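Local structure of periplasmic beta-glucosidase (Pseudomonas aeruginosa, 6R5T) at residues A179-A184 and V221-I226; A133-V138 and G187-T192; P230-R235 and G257-L262. The protein probably hydrolyses terminal, non-reducing beta-D-glucosyl residues to release beta-D-glucose, as a family 3 glycoside hydrolase of the periplasm. The protein carries 1 engineered substitution. One frame throughout, in Å; residues are numbered along the deposited sequence. Where two conformers were deposited one is given.

Contact 1: residues A179-A184 and V221-I226; sequences ALYGAA and VSLNTI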
# COMPACT_ATOMS: atom_id res chain seq x y z
N ALA A 179 -12.29 -0.27 -14.00
CA ALA A 179 -11.19 0.67 -13.86
C ALA A 179 -10.42 0.36 -12.58
O ALA A 179 -10.97 -0.22 -11.65
CB ALA A 179 -11.72 2.09 -13.80
N LEU A 180 -9.19 0.91 -12.55
CA LEU A 180 -8.33 1.04 -11.34
C LEU A 180 -7.70 -0.30 -10.95
O LEU A 180 -7.17 -0.40 -9.84
CB LEU A 180 -9.12 1.58 -10.15
CG LEU A 180 -10.03 2.79 -10.37
CD1 LEU A 180 -10.56 3.28 -9.04
CD2 LEU A 180 -9.35 3.89 -11.15
N TYR A 181 -7.76 -1.29 -11.83
CA TYR A 181 -7.41 -2.69 -11.50
C TYR A 181 -5.98 -2.80 -10.96
O TYR A 181 -5.72 -3.62 -10.07
CB TYR A 181 -7.65 -3.49 -12.77
CG TYR A 181 -7.40 -4.97 -12.71
CD1 TYR A 181 -7.77 -5.77 -11.65
CD2 TYR A 181 -6.84 -5.57 -13.81
CE1 TYR A 181 -7.49 -7.14 -11.66
CE2 TYR A 181 -6.62 -6.92 -13.87
CZ TYR A 181 -6.91 -7.71 -12.78
OH TYR A 181 -6.64 -9.05 -12.86
N GLY A 182 -5.09 -1.98 -11.44
CA GLY A 182 -3.66 -2.04 -11.06
C GLY A 182 -3.37 -1.45 -9.70
O GLY A 182 -2.19 -1.47 -9.27
N ALA A 183 -4.37 -0.85 -9.01
CA ALA A 183 -4.18 -0.34 -7.63
C ALA A 183 -4.55 -1.37 -6.56
O ALA A 183 -4.72 -0.99 -5.37
CB ALA A 183 -4.93 0.98 -7.49
N ALA A 184 -4.66 -2.64 -6.94
CA ALA A 184 -5.00 -3.71 -6.00
C ALA A 184 -4.19 -3.58 -4.70
O ALA A 184 -2.94 -3.54 -4.74
CB ALA A 184 -4.70 -5.05 -6.64
N VAL A 221 -14.74 -4.34 -18.56
CA VAL A 221 -14.92 -3.97 -17.14
C VAL A 221 -13.99 -4.82 -16.28
O VAL A 221 -13.76 -5.98 -16.57
CB VAL A 221 -16.40 -4.06 -16.77
CG1 VAL A 221 -16.60 -3.64 -15.33
CG2 VAL A 221 -17.21 -3.18 -17.74
N SER A 222 -13.47 -4.22 -15.22
CA SER A 222 -12.49 -4.89 -14.33
C SER A 222 -13.14 -5.81 -13.31
O SER A 222 -14.38 -5.82 -13.10
CB SER A 222 -11.64 -3.83 -13.70
OG SER A 222 -12.36 -3.11 -12.74
N LEU A 223 -12.30 -6.58 -12.63
CA LEU A 223 -12.74 -7.59 -11.65
C LEU A 223 -12.75 -7.07 -10.22
O LEU A 223 -13.28 -7.79 -9.37
CB LEU A 223 -11.79 -8.78 -11.75
CG LEU A 223 -11.92 -9.65 -13.00
CD1 LEU A 223 -10.71 -10.60 -13.06
CD2 LEU A 223 -13.19 -10.45 -12.97
N ASN A 224 -12.15 -5.92 -9.96
CA ASN A 224 -11.96 -5.41 -8.58
C ASN A 224 -13.15 -4.55 -8.10
O ASN A 224 -13.94 -4.00 -8.93
CB ASN A 224 -10.74 -4.49 -8.51
CG ASN A 224 -10.74 -3.40 -9.56
OD1 ASN A 224 -10.57 -3.67 -10.76
ND2 ASN A 224 -10.96 -2.15 -9.15
N THR A 225 -13.26 -4.43 -6.77
CA THR A 225 -14.07 -3.35 -6.16
C THR A 225 -13.40 -2.01 -6.39
O THR A 225 -12.12 -1.92 -6.43
CB THR A 225 -14.32 -3.59 -4.67
OG1 THR A 225 -13.06 -3.68 -3.98
CG2 THR A 225 -15.13 -4.81 -4.40
N ILE A 226 -14.20 -0.97 -6.47
CA ILE A 226 -13.76 0.44 -6.44
C ILE A 226 -14.49 1.05 -5.25
O ILE A 226 -15.74 1.12 -5.29
CB ILE A 226 -14.11 1.18 -7.74
CG1 ILE A 226 -13.35 0.55 -8.90
CG2 ILE A 226 -13.91 2.69 -7.60
CD1 ILE A 226 -13.82 1.02 -10.23
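The backbone runs closest where A179, entered through a cis peptide bond, passes S222, their CA atoms 5.7 Å apart, and Y181 lies abreast of N224 at 6.1 Å. N224 is the polar link: its ND2 donates to A179 O at 3.2 Å, with an N-H...O angle of 164° and the acceptor in the plane of the amide. The other amide hydrogen goes to T225 O, so ND2 joins the two segments. At the carbonyl end, S222 OG donates to N224 OD1 at 2.7 Å, from above the carbonyl plane, and these bonds fix which way round the group sits. The same OD1 lies 3.5 Å from Y181 CB, the ring and amide planes 16° apart. The segments leave the ends of neighbouring parallel strands, 172-178 and 218-221, of the barrel-type N-terminal domain, so the contact joins adjacent loops, and L223, next to N224, lines the glycan pocket. Beyond the amide the packing turns apolar: I226, on strand 225-226, sets CG2 3.7 Å from L180 CD1, the two side chains crossing at about a right angle, with helix 197-204 packed against both. Y181 carries CG opposite its backbone N (chi1 -178°), and its hydroxyl bonds to R137 NH1.

Contact 2: residues A133-V138 and G187-T192; sequences ARWGRV and GRDYNT. With BGC (beta-D-glucopyranose), chain C.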
# COMPACT_ATOMS: atom_id res chain seq x y z
N ALA A 133 4.87 -2.64 -7.84
CA ALA A 133 5.64 -3.60 -8.63
C ALA A 133 5.30 -5.07 -8.30
O ALA A 133 5.68 -5.95 -9.05
CB ALA A 133 7.13 -3.33 -8.40
N ARG A 134 4.66 -5.35 -7.17
CA ARG A 134 4.35 -6.77 -6.81
C ARG A 134 3.30 -7.39 -7.72
O ARG A 134 3.27 -8.61 -7.88
CB ARG A 134 3.82 -6.84 -5.37
CG ARG A 134 4.84 -6.38 -4.34
CD ARG A 134 4.20 -6.37 -2.96
NE ARG A 134 3.31 -5.24 -2.82
CZ ARG A 134 2.70 -4.93 -1.69
NH1 ARG A 134 2.83 -5.68 -0.61
NH2 ARG A 134 1.91 -3.89 -1.64
N TRP A 135 2.45 -6.57 -8.30
CA TRP A 135 1.30 -7.07 -9.10
C TRP A 135 1.81 -7.78 -10.37
O TRP A 135 2.58 -7.19 -11.12
CB TRP A 135 0.40 -5.89 -9.41
CG TRP A 135 -0.93 -6.24 -10.04
CD1 TRP A 135 -1.86 -7.09 -9.55
CD2 TRP A 135 -1.56 -5.60 -11.16
NE1 TRP A 135 -3.00 -7.06 -10.30
CE2 TRP A 135 -2.86 -6.13 -11.28
CE3 TRP A 135 -1.16 -4.61 -12.07
CZ2 TRP A 135 -3.77 -5.70 -12.25
CZ3 TRP A 135 -2.04 -4.21 -13.05
CH2 TRP A 135 -3.35 -4.75 -13.14
N GLY A 136 1.30 -8.98 -10.66
CA GLY A 136 1.81 -9.75 -11.80
C GLY A 136 1.42 -9.14 -13.12
O GLY A 136 2.11 -9.36 -14.10
N ARG A 137 0.42 -8.28 -13.15
CA ARG A 137 -0.05 -7.70 -14.43
C ARG A 137 0.62 -6.38 -14.78
O ARG A 137 0.23 -5.75 -15.78
CB ARG A 137 -1.56 -7.61 -14.40
CG ARG A 137 -2.19 -8.96 -14.11
CD ARG A 137 -3.71 -9.01 -14.30
NE ARG A 137 -3.98 -9.04 -15.73
CZ ARG A 137 -5.05 -9.60 -16.31
NH1 ARG A 137 -6.00 -10.14 -15.56
NH2 ARG A 137 -5.10 -9.62 -17.64
N VAL A 138 1.64 -5.96 -14.03
CA VAL A 138 2.37 -4.73 -14.42
C VAL A 138 2.98 -4.94 -15.82
O VAL A 138 3.11 -3.93 -16.52
CB VAL A 138 3.46 -4.34 -13.40
CG1 VAL A 138 2.85 -4.02 -12.04
CG2 VAL A 138 4.51 -5.41 -13.29
N GLY A 187 -0.74 -5.38 -3.83
CA GLY A 187 -0.33 -5.92 -5.13
C GLY A 187 -0.88 -7.31 -5.41
O GLY A 187 -0.47 -7.95 -6.36
N ARG A 188 -1.88 -7.76 -4.65
CA ARG A 188 -2.50 -9.08 -4.83
C ARG A 188 -3.53 -8.94 -5.94
O ARG A 188 -4.42 -8.09 -5.90
CB ARG A 188 -3.15 -9.59 -3.54
CG ARG A 188 -2.11 -9.79 -2.44
CD ARG A 188 -2.67 -10.35 -1.16
NE ARG A 188 -3.49 -9.47 -0.33
CZ ARG A 188 -3.04 -8.63 0.64
NH1 ARG A 188 -1.77 -8.41 0.89
NH2 ARG A 188 -3.92 -7.99 1.40
N ASP A 189 -3.45 -9.81 -6.94
CA ASP A 189 -4.39 -9.68 -8.06
C ASP A 189 -5.83 -9.81 -7.55
O ASP A 189 -6.13 -10.53 -6.56
CB ASP A 189 -4.04 -10.68 -9.17
CG ASP A 189 -4.51 -10.20 -10.56
OD1 ASP A 189 -5.20 -9.15 -10.66
OD2 ASP A 189 -4.10 -10.87 -11.55
N TYR A 190 -6.72 -9.08 -8.21
CA TYR A 190 -8.17 -9.08 -7.97
C TYR A 190 -8.52 -8.38 -6.66
O TYR A 190 -9.72 -8.26 -6.36
CB TYR A 190 -8.69 -10.51 -7.91
CG TYR A 190 -8.16 -11.45 -8.94
CD1 TYR A 190 -8.26 -11.18 -10.31
CD2 TYR A 190 -7.59 -12.64 -8.54
CE1 TYR A 190 -7.82 -12.11 -11.23
CE2 TYR A 190 -7.14 -13.57 -9.45
CZ TYR A 190 -7.22 -13.29 -10.80
OH TYR A 190 -6.85 -14.24 -11.74
N ASN A 191 -7.54 -7.82 -5.96
CA ASN A 191 -7.85 -7.35 -4.59
C ASN A 191 -8.44 -5.94 -4.64
O ASN A 191 -8.37 -5.19 -5.65
CB ASN A 191 -6.61 -7.37 -3.69
CG ASN A 191 -6.94 -7.36 -2.21
OD1 ASN A 191 -8.06 -7.71 -1.81
ND2 ASN A 191 -5.97 -6.98 -1.39
N THR A 192 -9.05 -5.63 -3.52
CA THR A 192 -9.67 -4.34 -3.20
C THR A 192 -8.89 -3.14 -3.72
O THR A 192 -7.68 -3.05 -3.50
CB THR A 192 -9.69 -4.26 -1.68
OG1 THR A 192 -10.44 -5.40 -1.24
CG2 THR A 192 -10.31 -2.98 -1.17
C2 BGC C . -8.61 -10.78 -20.60
C3 BGC C . -9.69 -11.87 -20.42
C4 BGC C . -9.17 -12.80 -19.30
C5 BGC C . -9.04 -11.93 -18.03
C6 BGC C . -8.48 -12.69 -16.85
C1 BGC C . -8.41 -10.05 -19.27
O1 BGC C . -7.34 -9.18 -19.51
O2 BGC C . -8.92 -9.80 -21.59
O3 BGC C . -9.79 -12.62 -21.65
O4 BGC C . -10.15 -13.83 -19.09
O5 BGC C . -8.03 -10.98 -18.25
O6 BGC C . -8.42 -11.83 -15.71
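W135 and D189 carry this contact, in which two loops without regular structure meet beside a bound beta-D-glucopyranose. The indole NE1 donates to D189 OD1 at 3.1 Å; the carboxylate stands almost perpendicular to the ring (86° between planes), and NE1 meets OD1 from above the carboxylate plane. W135 gets there with CG anti to the backbone N (chi1 -172°), swinging the indole along the facing loop. R137 CB packs on one ring face, and Y181 meets the indole edge-to-face.

D189 is the second residue of a type II turn from R188 to N191, closed by N191 N donating to R188 O. D189 OD1 also accepts a weak bond from Y190 N, while D189 OD2 accepts from A487 N and lies 3.3 Å from R137 CD. The Y181 hydroxyl lies between R137 NH1 and D189 OD1, the latter bond being weak. A beta carbon on G187 would run into R134 CB, so the glycine lets its CA come within 4.4 Å of W135 CA, and its positive phi suits the residue. G187 N lies over one face of the R134 guanidinium, whose NH2 forms a salt bridge with D132.

R137 bends at chi3 (75°), turning its guanidinium toward the sugar while its CG and CD pass the carboxylate. NH1 donates to O6 of the glucose at 3.0 Å, and NH2 to O5 at 3.3 Å and O1 at 3.0 Å; O5 lies at the guanidinium edge, in its plane. NH2 also forms a salt bridge with E140.

The guanidinium, a planar donor with several N-H groups, thus bonds three sugar oxygens at once. D189 touches the arginine's stem, R137 NH1 and D189 OD2 being 4.5 Å apart, consistent with a second-shell role holding indole and arginine in place.

Contact 3: residues P230-R235 and G257-L262; sequences PATANR and GAVKEL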
# COMPACT_ATOMS: atom_id res chain seq x y z
N PRO A 230 -17.85 -3.50 -6.66
CA PRO A 230 -17.29 -4.14 -7.85
C PRO A 230 -17.60 -3.33 -9.11
O PRO A 230 -18.75 -2.89 -9.32
CB PRO A 230 -17.99 -5.51 -7.89
CG PRO A 230 -18.33 -5.78 -6.46
CD PRO A 230 -18.66 -4.43 -5.89
N ALA A 231 -16.62 -3.17 -9.98
CA ALA A 231 -16.79 -2.44 -11.24
C ALA A 231 -18.02 -2.99 -12.01
O ALA A 231 -18.75 -2.19 -12.60
CB ALA A 231 -15.53 -2.50 -12.04
N THR A 232 -18.18 -4.29 -11.99
CA THR A 232 -19.25 -4.99 -12.75
C THR A 232 -20.62 -4.55 -12.26
O THR A 232 -21.59 -4.68 -13.05
CB THR A 232 -19.03 -6.49 -12.64
OG1 THR A 232 -17.71 -6.75 -13.09
CG2 THR A 232 -20.02 -7.29 -13.47
N ALA A 233 -20.75 -4.07 -11.01
CA ALA A 233 -22.05 -3.62 -10.45
C ALA A 233 -22.07 -2.12 -10.19
O ALA A 233 -22.91 -1.67 -9.40
CB ALA A 233 -22.35 -4.34 -9.18
N ASN A 234 -21.16 -1.38 -10.79
CA ASN A 234 -20.90 0.02 -10.40
C ASN A 234 -21.57 0.96 -11.40
O ASN A 234 -20.97 1.29 -12.44
CB ASN A 234 -19.40 0.24 -10.28
CG ASN A 234 -19.09 1.48 -9.48
OD1 ASN A 234 -19.70 2.53 -9.74
ND2 ASN A 234 -18.11 1.37 -8.59
N ARG A 235 -22.82 1.34 -11.12
CA ARG A 235 -23.57 2.19 -12.06
C ARG A 235 -22.94 3.59 -12.17
O ARG A 235 -22.94 4.17 -13.27
CB ARG A 235 -25.03 2.28 -11.62
CG ARG A 235 -25.92 2.94 -12.66
CD ARG A 235 -27.39 2.85 -12.24
NE ARG A 235 -28.08 3.88 -12.99
CZ ARG A 235 -28.57 3.75 -14.21
NH1 ARG A 235 -28.54 2.58 -14.83
NH2 ARG A 235 -29.13 4.82 -14.78
N GLY A 257 -16.53 -14.47 -16.10
CA GLY A 257 -17.21 -14.90 -14.88
C GLY A 257 -17.48 -13.74 -13.89
O GLY A 257 -17.81 -13.99 -12.75
N ALA A 258 -17.28 -12.50 -14.32
CA ALA A 258 -17.37 -11.31 -13.42
C ALA A 258 -18.79 -11.12 -12.88
O ALA A 258 -18.94 -10.69 -11.73
CB ALA A 258 -16.94 -10.08 -14.17
N VAL A 259 -19.82 -11.37 -13.69
CA VAL A 259 -21.21 -11.21 -13.18
C VAL A 259 -21.43 -12.19 -12.03
O VAL A 259 -21.89 -11.82 -10.95
CB VAL A 259 -22.25 -11.35 -14.30
CG1 VAL A 259 -23.64 -11.27 -13.72
CG2 VAL A 259 -22.02 -10.32 -15.41
N LYS A 260 -21.10 -13.46 -12.22
CA LYS A 260 -21.29 -14.43 -11.13
C LYS A 260 -20.43 -14.10 -9.91
O LYS A 260 -20.86 -14.35 -8.78
CB LYS A 260 -20.96 -15.80 -11.73
CG LYS A 260 -21.20 -16.94 -10.77
CD LYS A 260 -21.01 -18.31 -11.44
CE LYS A 260 -21.23 -19.41 -10.43
NZ LYS A 260 -21.11 -20.76 -11.04
N GLU A 261 -19.24 -13.52 -10.12
CA GLU A 261 -18.34 -13.14 -9.00
C GLU A 261 -18.98 -12.09 -8.09
O GLU A 261 -18.51 -11.89 -6.96
CB GLU A 261 -16.97 -12.64 -9.47
CG GLU A 261 -16.11 -13.75 -10.03
CD GLU A 261 -14.75 -13.28 -10.56
OE1 GLU A 261 -14.29 -12.19 -10.16
OE2 GLU A 261 -14.17 -14.01 -11.40
N LEU A 262 -20.02 -11.39 -8.52
CA LEU A 262 -20.73 -10.46 -7.57
C LEU A 262 -21.22 -11.18 -6.32
O LEU A 262 -21.37 -10.55 -5.28
CB LEU A 262 -21.87 -9.74 -8.28
CG LEU A 262 -21.43 -8.84 -9.41
CD1 LEU A 262 -22.63 -8.26 -10.16
CD2 LEU A 262 -20.55 -7.70 -8.92
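A short 3-10 turn at A231-T232 packs against the weakly bonded helix of about 258-261, T232 facing V259 with their CA atoms 6.5 Å apart and P230 facing L262 at 7.2 Å. Within each segment the backbone bonds locally, A233 N to P230 O and E261 N to G257 O; no hydrogen bond crosses between the segments.

What joins them is L262. With CG anti to the carbonyl carbon (chi1 -63°), its chain extends toward the turn, and the CD2 methyl sits among three residues of the facing segment: 3.5 Å from P230 CB, 3.8 Å from A233 CB and 4.2 Å from T232 CB. The rigid pyrrolidine of P230 offers it a firm carbon surface, while the small A233 lets a branched leucine come close. T232 divides its two branches. OG1, beside the backbone N, rests 3.6 Å from A258 CB, and CG2 lies 4.1 Å from V259 CG2.

N234 is the N-cap of helix 235-245, its OD1 accepting from L237 N, so the turn leads directly into that helix. Helix 271-281 lines the apolar side, touching T232, A233, V259 and L262. E261, which does not touch the turn, forms a salt bridge with R585 of the second subunit.

Apolar carbons do most of the cross-segment work, with the T232 hydroxyl oxygen resting on a methyl, so the contact rests on shape and burial rather than on direction: it joins the turn after strand 229-230 to the helix that follows barrel strand 251-253, while the polar groups of E261 and N234 serve the dimer and the next helix.

Overall arrangement
From the N terminus, residues 133-138 follow strand 121-122; both 179-184 and 187-192 lie in the long loop after strand 172-178. Contact 2 therefore closes a loop of 48 intervening residues before 221-226, at the end of strand 218-221, comes back to 179-184 in contact 1. The two cross, and they touch through Y181, which packs on W135 and reaches D189. Contact 3 comes later in series, closing 21 residues between 230-235 and 257-262. It joins contact 1 through a probable hydrogen bond between A231 N and N224 O but does not touch contact 2. Together they tie the loops after four consecutive barrel strands, with contact 1 as the bridge.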